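Local structure of ADP/ATP-dependent NAD(P)H-hydrate dehydratase (Bacillus subtilis, 3RPZ) at residues P7-E12 / D201-P206; Q183-L188 / A196-D201; M54-G59 / D269-V274. The protein catalyses the ADP- or ATP-dependent dehydration of NAD(P)H hydrates, converting the damaged, hydrated cofactors back to NADH and NADPH. All coordinates share one frame; numbering follows the deposited sequence.

Contact 1 of 3, residues P7-E12 / D201-P206; sequences PFWTEE and DCWLNP
At the outer edge of the central sheet, residues 7-9 of the N-terminal arm run alongside strand 202-204, and a single beta bridge pairs Phe8 with Leu204. Leu204 supplies both of its backbone polar groups: its N gives a hydrogen bond to Pro7 O (2.9 Å), and its O receives one from Trp9 N (3.0 Å). The indole of Trp203 is gripped from both sides. Pro7 CG makes a CH-pi contact over one face, 4.1 Å from the centroid of the six-membered ring of Trp203. Over the opposite face Trp9 stands edge-on in a T-shaped pair, its CE3 3.8 Å from Trp203 CD2 and the planes at 83°. Trp9 reaches that position because its CG lies anti to the backbone N (chi1 -173°). Within the ribokinase-like fold, 202-204 is the outermost strand on this side of the sheet, and the arm lies along its outer edge. Strand 194-196 lies on the far side of 202-204, and Trp9 NE1 bonds Asn241 OD1 on helix 235-256. The Phe8 ring turns instead to Leu204 and Pro206, with CE1 3.7 Å from Leu204 CB and CD1 3.6 Å from Pro206 CB. Pro206 also packs against the carbonyl oxygen of Trp9: its CD comes within 3.1 Å of Trp9 O, a buried oxygen with no hydrogen-bond partner in the model. Just beyond Pro206 the chain enters the AMP pocket at Gly208 and Asn209.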
# COMPACT_ATOMS: atom_id res chain seq x y z
N PRO A 7 28.93 14.38 26.23
CA PRO A 7 27.58 14.56 26.72
C PRO A 7 26.54 13.94 25.81
O PRO A 7 26.76 13.84 24.59
CB PRO A 7 27.42 16.10 26.74
CG PRO A 7 28.30 16.52 25.63
CD PRO A 7 29.49 15.63 25.71
N PHE A 8 25.41 13.55 26.39
CA PHE A 8 24.27 13.12 25.61
C PHE A 8 23.49 14.32 25.10
O PHE A 8 23.30 15.31 25.76
CB PHE A 8 23.35 12.22 26.45
CG PHE A 8 23.93 10.85 26.69
CD1 PHE A 8 23.84 9.86 25.78
CD2 PHE A 8 24.59 10.58 27.87
CE1 PHE A 8 24.39 8.62 25.98
CE2 PHE A 8 25.15 9.32 28.11
CZ PHE A 8 25.01 8.32 27.14
N TRP A 9 22.99 14.19 23.87
CA TRP A 9 21.98 15.13 23.34
C TRP A 9 20.66 14.65 23.93
O TRP A 9 20.13 13.61 23.52
CB TRP A 9 22.00 15.13 21.81
CG TRP A 9 21.14 16.15 21.17
CD1 TRP A 9 19.99 15.93 20.48
CD2 TRP A 9 21.39 17.56 21.09
NE1 TRP A 9 19.49 17.11 20.00
CE2 TRP A 9 20.35 18.13 20.33
CE3 TRP A 9 22.41 18.39 21.58
CZ2 TRP A 9 20.29 19.51 20.06
CZ3 TRP A 9 22.34 19.75 21.32
CH2 TRP A 9 21.28 20.29 20.53
N THR A 10 20.15 15.42 24.88
CA THR A 10 19.01 14.99 25.68
C THR A 10 17.69 15.56 25.21
O THR A 10 17.63 16.43 24.35
CB THR A 10 19.17 15.48 27.13
OG1 THR A 10 19.10 16.91 27.13
CG2 THR A 10 20.53 15.00 27.75
N GLU A 11 16.62 15.04 25.77
CA GLU A 11 15.28 15.54 25.49
C GLU A 11 15.19 17.07 25.64
O GLU A 11 14.54 17.72 24.84
CB GLU A 11 14.27 14.84 26.41
CG GLU A 11 12.93 15.54 26.43
CD GLU A 11 11.88 14.81 27.27
OE1 GLU A 11 12.19 13.76 27.87
OE2 GLU A 11 10.76 15.35 27.32
N GLU A 12 15.86 17.61 26.63
CA GLU A 12 15.86 19.03 26.84
C GLU A 12 16.49 19.80 25.65
O GLU A 12 15.99 20.82 25.25
CB GLU A 12 16.59 19.31 28.15
CG GLU A 12 15.88 18.77 29.42
CD GLU A 12 15.79 17.22 29.61
OE1 GLU A 12 16.67 16.42 29.21
OE2 GLU A 12 14.79 16.81 30.26
N ASP A 201 33.06 19.80 18.60
CA ASP A 201 31.88 19.47 19.40
C ASP A 201 31.59 17.99 19.17
O ASP A 201 31.78 17.47 18.08
CB ASP A 201 30.67 20.29 18.97
CG ASP A 201 30.67 21.70 19.47
OD1 ASP A 201 31.63 22.11 20.13
OD2 ASP A 201 29.64 22.37 19.12
N CYS A 202 31.13 17.29 20.20
CA CYS A 202 30.75 15.90 20.05
C CYS A 202 29.69 15.56 21.07
O CYS A 202 29.70 16.05 22.21
CB CYS A 202 31.97 15.06 20.23
SG CYS A 202 31.87 13.33 19.82
N TRP A 203 28.76 14.71 20.64
CA TRP A 203 27.62 14.27 21.45
C TRP A 203 27.43 12.78 21.27
O TRP A 203 27.86 12.19 20.28
CB TRP A 203 26.35 15.00 21.05
CG TRP A 203 26.40 16.47 21.19
CD1 TRP A 203 26.92 17.40 20.27
CD2 TRP A 203 25.93 17.25 22.28
NE1 TRP A 203 26.76 18.66 20.74
CE2 TRP A 203 26.16 18.61 21.97
CE3 TRP A 203 25.34 16.93 23.50
CZ2 TRP A 203 25.81 19.63 22.82
CZ3 TRP A 203 24.96 17.97 24.34
CH2 TRP A 203 25.23 19.29 24.01
N LEU A 204 26.77 12.17 22.26
CA LEU A 204 26.26 10.79 22.17
C LEU A 204 24.76 10.85 22.09
O LEU A 204 24.12 11.66 22.75
CB LEU A 204 26.67 9.95 23.37
CG LEU A 204 28.16 9.78 23.63
CD1 LEU A 204 28.37 8.83 24.83
CD2 LEU A 204 28.91 9.25 22.40
N ASN A 205 24.18 9.91 21.34
CA ASN A 205 22.74 9.80 21.26
C ASN A 205 22.22 8.80 22.28
O ASN A 205 22.70 7.67 22.31
CB ASN A 205 22.32 9.29 19.89
CG ASN A 205 20.82 9.31 19.77
OD1 ASN A 205 20.20 10.35 19.91
ND2 ASN A 205 20.23 8.15 19.54
N PRO A 206 21.25 9.20 23.12
CA PRO A 206 20.76 8.31 24.17
C PRO A 206 19.58 7.42 23.80
O PRO A 206 19.12 6.64 24.65
CB PRO A 206 20.28 9.30 25.25
CG PRO A 206 19.82 10.49 24.50
CD PRO A 206 20.74 10.59 23.29

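Contact 2 of 3, residues Q183-L188 / A196-D201; sequences QTVIVL and AFPDGD
The Phe197 ring meets Val185 CG2 obliquely, CG2 lying 3.7 Å from Phe197 CD1, and CG1 of Val185 also touches the ring, at CE1 and CD1. The two side chains point the same way, side by side, and Lys236 of helix 235-256 adds a cation-pi contact to the same ring. The second flat group, the carboxamide of Gln183, is turned so that Pro198 O lies close to the amide plane; NE2 of Gln183 donates to Pro198 O at 2.9 Å, though it sits tilted 30° from the plane of that carbonyl. A bend in the Gln183 chain at chi2 (-66°) brings the amide alongside the proline, with NE2 3.6 Å from Pro198 CB. NE2 also bonds Ala180 O, which fixes the amide between the helix end and the turn. The Pro198 ring packs on the backbone of Thr184, its CD 3.5 Å from Thr184 O.

Beyond these side chains the backbones pair. Ile186 and Ala196 form an antiparallel hydrogen-bonded pair, Ile186 N to Ala196 O at 2.8 Å and Ala196 N to Ile186 O at 2.9 Å. Gln183, with positive phi, is the C-prime residue of a Schellman motif that ends helix 171-182, while Phe197 to Gly200 make a type I turn overlapped by an Asx turn, in which Asp199 OD1 accepts from Asp201 N. The paired strands 185-188 and 194-196 form a beta hairpin of the ribokinase-like sheet, whose connecting loop brings Lys189, Gly190, Asn191 and Thr193 to the bound AMP.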
# COMPACT_ATOMS: atom_id res chain seq x y z
N GLN A 183 37.49 17.10 8.28
CA GLN A 183 36.65 18.29 8.37
C GLN A 183 35.23 18.02 7.84
O GLN A 183 34.68 18.79 7.08
CB GLN A 183 37.33 19.51 7.76
CG GLN A 183 38.45 20.03 8.65
CD GLN A 183 37.90 20.57 9.98
OE1 GLN A 183 37.17 21.58 9.93
NE2 GLN A 183 38.14 19.87 11.10
N THR A 184 34.69 16.91 8.31
CA THR A 184 33.30 16.55 8.07
C THR A 184 32.63 16.23 9.39
O THR A 184 33.28 15.90 10.39
CB THR A 184 33.18 15.30 7.19
OG1 THR A 184 33.74 14.17 7.86
CG2 THR A 184 33.88 15.45 5.89
N VAL A 185 31.31 16.32 9.42
CA VAL A 185 30.53 15.74 10.50
C VAL A 185 30.64 14.22 10.34
O VAL A 185 30.55 13.71 9.20
CB VAL A 185 29.06 16.18 10.46
CG1 VAL A 185 28.27 15.60 11.67
CG2 VAL A 185 28.97 17.72 10.44
N ILE A 186 30.75 13.47 11.44
CA ILE A 186 30.65 12.01 11.40
C ILE A 186 29.62 11.57 12.38
O ILE A 186 29.76 11.82 13.59
CB ILE A 186 32.00 11.29 11.66
CG1 ILE A 186 33.02 11.70 10.62
CG2 ILE A 186 31.80 9.74 11.59
CD1 ILE A 186 34.37 11.05 10.75
N VAL A 187 28.58 10.89 11.89
CA VAL A 187 27.56 10.23 12.67
C VAL A 187 27.96 8.77 12.66
O VAL A 187 27.72 8.06 11.69
CB VAL A 187 26.15 10.42 12.10
CG1 VAL A 187 25.13 9.67 12.94
CG2 VAL A 187 25.81 11.90 11.98
N LEU A 188 28.68 8.34 13.70
CA LEU A 188 29.17 6.98 13.81
C LEU A 188 28.09 6.16 14.51
O LEU A 188 27.90 6.26 15.76
CB LEU A 188 30.49 6.90 14.56
CG LEU A 188 31.00 5.50 14.85
CD1 LEU A 188 31.27 4.74 13.53
CD2 LEU A 188 32.26 5.50 15.72
N ALA A 196 29.97 13.55 15.87
CA ALA A 196 31.20 14.31 15.97
C ALA A 196 31.28 15.38 14.90
O ALA A 196 31.13 15.09 13.73
CB ALA A 196 32.40 13.39 15.89
N PHE A 197 31.47 16.63 15.33
CA PHE A 197 31.54 17.79 14.44
C PHE A 197 33.01 18.17 14.22
O PHE A 197 33.83 17.98 15.10
CB PHE A 197 30.73 18.95 15.04
CG PHE A 197 29.26 18.68 15.08
CD1 PHE A 197 28.50 18.82 13.96
CD2 PHE A 197 28.68 18.19 16.21
CE1 PHE A 197 27.16 18.50 13.98
CE2 PHE A 197 27.34 17.88 16.23
CZ PHE A 197 26.57 18.04 15.14
N PRO A 198 33.29 18.73 13.03
CA PRO A 198 34.69 18.98 12.70
C PRO A 198 35.26 20.15 13.48
O PRO A 198 36.49 20.35 13.47
CB PRO A 198 34.64 19.24 11.22
CG PRO A 198 33.21 19.65 10.91
CD PRO A 198 32.36 18.92 11.90
N ASP A 199 34.43 20.93 14.19
CA ASP A 199 34.89 21.97 15.08
C ASP A 199 35.20 21.49 16.49
O ASP A 199 35.61 22.30 17.36
CB ASP A 199 33.89 23.14 15.14
CG ASP A 199 32.54 22.75 15.75
OD1 ASP A 199 32.37 21.68 16.34
OD2 ASP A 199 31.64 23.61 15.64
N GLY A 200 35.12 20.18 16.72
CA GLY A 200 35.39 19.56 17.97
C GLY A 200 34.23 19.24 18.90
O GLY A 200 34.38 18.50 19.89
N ASP A 201 33.06 19.80 18.60
CA ASP A 201 31.88 19.47 19.40
C ASP A 201 31.59 17.99 19.17
O ASP A 201 31.78 17.47 18.08
CB ASP A 201 30.67 20.29 18.97
CG ASP A 201 30.67 21.70 19.47
OD1 ASP A 201 31.63 22.11 20.13
OD2 ASP A 201 29.64 22.37 19.12

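Contact 3 of 3, residues M54-G59 / D269-V274; sequences MRSGLG and DILPRV
Arg55 lays its guanidinium against the ring of Pro272, whose CG stands over one face, toward the rim, 3.7 Å from NH1 of Arg55. The arginine chain crosses the proline at about a right angle; CD of Arg55 is 3.9 Å from Pro272 CG, so the aliphatic part shares in the packing. The bend of the Arg55 chain at chi2 (-71°) directs it toward helix 264-277. One helical residue earlier, Leu271 points toward the 54-59 loop, and its CD2 touches Ser56 OG at 3.5 Å and Arg55 CB at 4.1 Å. Asp269 lies nearby, but Arg55 NH2 and Asp269 OD1 are 4.6 Å apart, too far for a salt bridge.

Further out, Ser56 OG is hydrogen-bonded to Gly52 O in helix 44-54, so the hydroxyl has a partner while it touches the Leu271 methyl. Met224 of helix 217-231 packs on both Ser56 and Leu271. Helix 264-277 is kinked here: Pro272 has no N-H to give, and Arg273 N makes just a weak bond, to Ile270 O. NH1 of Arg55 reaches across to the second subunit: it makes a salt bridge with Glu266 and a hydrogen bond with Thr261 O, both of that subunit, whose Leu263 packs on the arginine.

A leucine in place of Arg55 would probably leave Glu266 and the Thr261 carbonyl of the second subunit without this partner. No hydrogen bond forms across the two segments; van der Waals packing, partly of polar groups on carbon, joins loop to helix, and Glu266 of the second subunit probably balances most of the charge of Arg55.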
# COMPACT_ATOMS: atom_id res chain seq x y z
N MET A 54 10.67 13.13 3.63
CA MET A 54 9.43 13.89 3.52
C MET A 54 8.70 13.98 4.83
O MET A 54 7.97 14.96 5.06
CB MET A 54 8.55 13.39 2.38
CG MET A 54 9.25 13.44 1.04
SD MET A 54 8.10 13.60 -0.35
CE MET A 54 7.70 15.29 -0.14
N ARG A 55 8.86 12.99 5.71
CA ARG A 55 8.31 13.08 7.05
C ARG A 55 9.01 14.10 7.92
O ARG A 55 8.48 14.46 8.97
CB ARG A 55 8.45 11.71 7.73
CG ARG A 55 7.39 10.70 7.36
CD ARG A 55 6.04 11.04 7.93
NE ARG A 55 5.10 9.98 7.78
CZ ARG A 55 3.78 10.12 7.75
NH1 ARG A 55 3.22 11.28 7.80
NH2 ARG A 55 3.03 9.04 7.66
N SER A 56 10.20 14.55 7.56
CA SER A 56 11.07 15.32 8.42
C SER A 56 11.15 16.79 8.13
O SER A 56 12.15 17.45 8.40
CB SER A 56 12.43 14.68 8.53
OG SER A 56 12.30 13.40 9.16
N GLY A 57 10.08 17.37 7.58
CA GLY A 57 9.92 18.81 7.60
C GLY A 57 10.46 19.62 6.41
O GLY A 57 10.45 20.84 6.48
N LEU A 58 10.88 18.95 5.35
CA LEU A 58 11.25 19.64 4.10
C LEU A 58 10.00 20.24 3.43
O LEU A 58 8.86 20.06 3.89
CB LEU A 58 12.07 18.73 3.19
CG LEU A 58 11.45 17.35 2.86
CD1 LEU A 58 10.09 17.50 2.11
CD2 LEU A 58 12.40 16.54 1.98
N GLY A 59 10.24 20.99 2.35
CA GLY A 59 9.17 21.49 1.53
C GLY A 59 8.85 20.59 0.38
O GLY A 59 7.69 20.20 0.19
N ASP A 269 6.50 6.20 9.96
CA ASP A 269 5.06 6.18 10.24
C ASP A 269 4.87 6.65 11.72
O ASP A 269 3.80 7.19 12.08
CB ASP A 269 4.37 4.76 10.15
CG ASP A 269 4.30 4.01 8.76
OD1 ASP A 269 4.37 4.60 7.69
OD2 ASP A 269 4.07 2.71 8.84
N ILE A 270 5.82 6.33 12.62
CA ILE A 270 5.78 6.61 14.08
C ILE A 270 6.21 8.04 14.37
O ILE A 270 5.76 8.68 15.32
CB ILE A 270 6.74 5.60 14.83
CG1 ILE A 270 6.14 4.20 14.75
CG2 ILE A 270 7.08 5.98 16.29
CD1 ILE A 270 7.15 3.06 15.04
N LEU A 271 7.10 8.58 13.54
CA LEU A 271 7.70 9.89 13.77
C LEU A 271 6.68 11.01 13.99
O LEU A 271 6.89 11.89 14.81
CB LEU A 271 8.66 10.24 12.65
CG LEU A 271 9.40 11.56 12.74
CD1 LEU A 271 10.34 11.60 13.97
CD2 LEU A 271 10.23 11.76 11.46
N PRO A 272 5.57 11.01 13.22
CA PRO A 272 4.61 12.13 13.45
C PRO A 272 4.17 12.31 14.90
O PRO A 272 4.15 13.42 15.40
CB PRO A 272 3.45 11.77 12.52
CG PRO A 272 4.11 11.07 11.36
CD PRO A 272 5.17 10.21 12.06
N ARG A 273 3.85 11.20 15.57
CA ARG A 273 3.39 11.24 16.94
C ARG A 273 4.55 11.46 17.91
O ARG A 273 4.39 12.17 18.93
CB ARG A 273 2.61 9.97 17.30
CG ARG A 273 1.20 9.95 16.78
CD ARG A 273 0.41 8.68 17.24
NE ARG A 273 -0.95 8.75 16.70
CZ ARG A 273 -1.97 9.36 17.28
NH1 ARG A 273 -1.81 9.96 18.46
NH2 ARG A 273 -3.16 9.38 16.68
N VAL A 274 5.69 10.85 17.61
CA VAL A 274 6.85 11.03 18.47
C VAL A 274 7.33 12.47 18.45
O VAL A 274 7.54 13.08 19.51
CB VAL A 274 7.93 10.06 18.09
CG1 VAL A 274 9.28 10.40 18.75
CG2 VAL A 274 7.51 8.61 18.44

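Overall arrangement
Contacts 1 and 2 are neighbours at one end of the central sheet, their centres about 13 Å apart. They share Asp201 and touch where Cys202 packs on Ala196 and Trp203 on Phe197, so the arm, strand 202-204 and the hairpin 185-188/194-196 pack together at this edge, backed by helix 235-256. Contact 3 lies about 21 Å from contact 1 and about 25 Å from contact 2, centre to centre, and touches neither; it faces the second subunit. Along the chain contacts 1 and 3 interleave, and contact 2 falls between the halves of both. The N-terminal arm thus lines the sheet edge near the AMP pocket, while the C-terminal helix joins the interface.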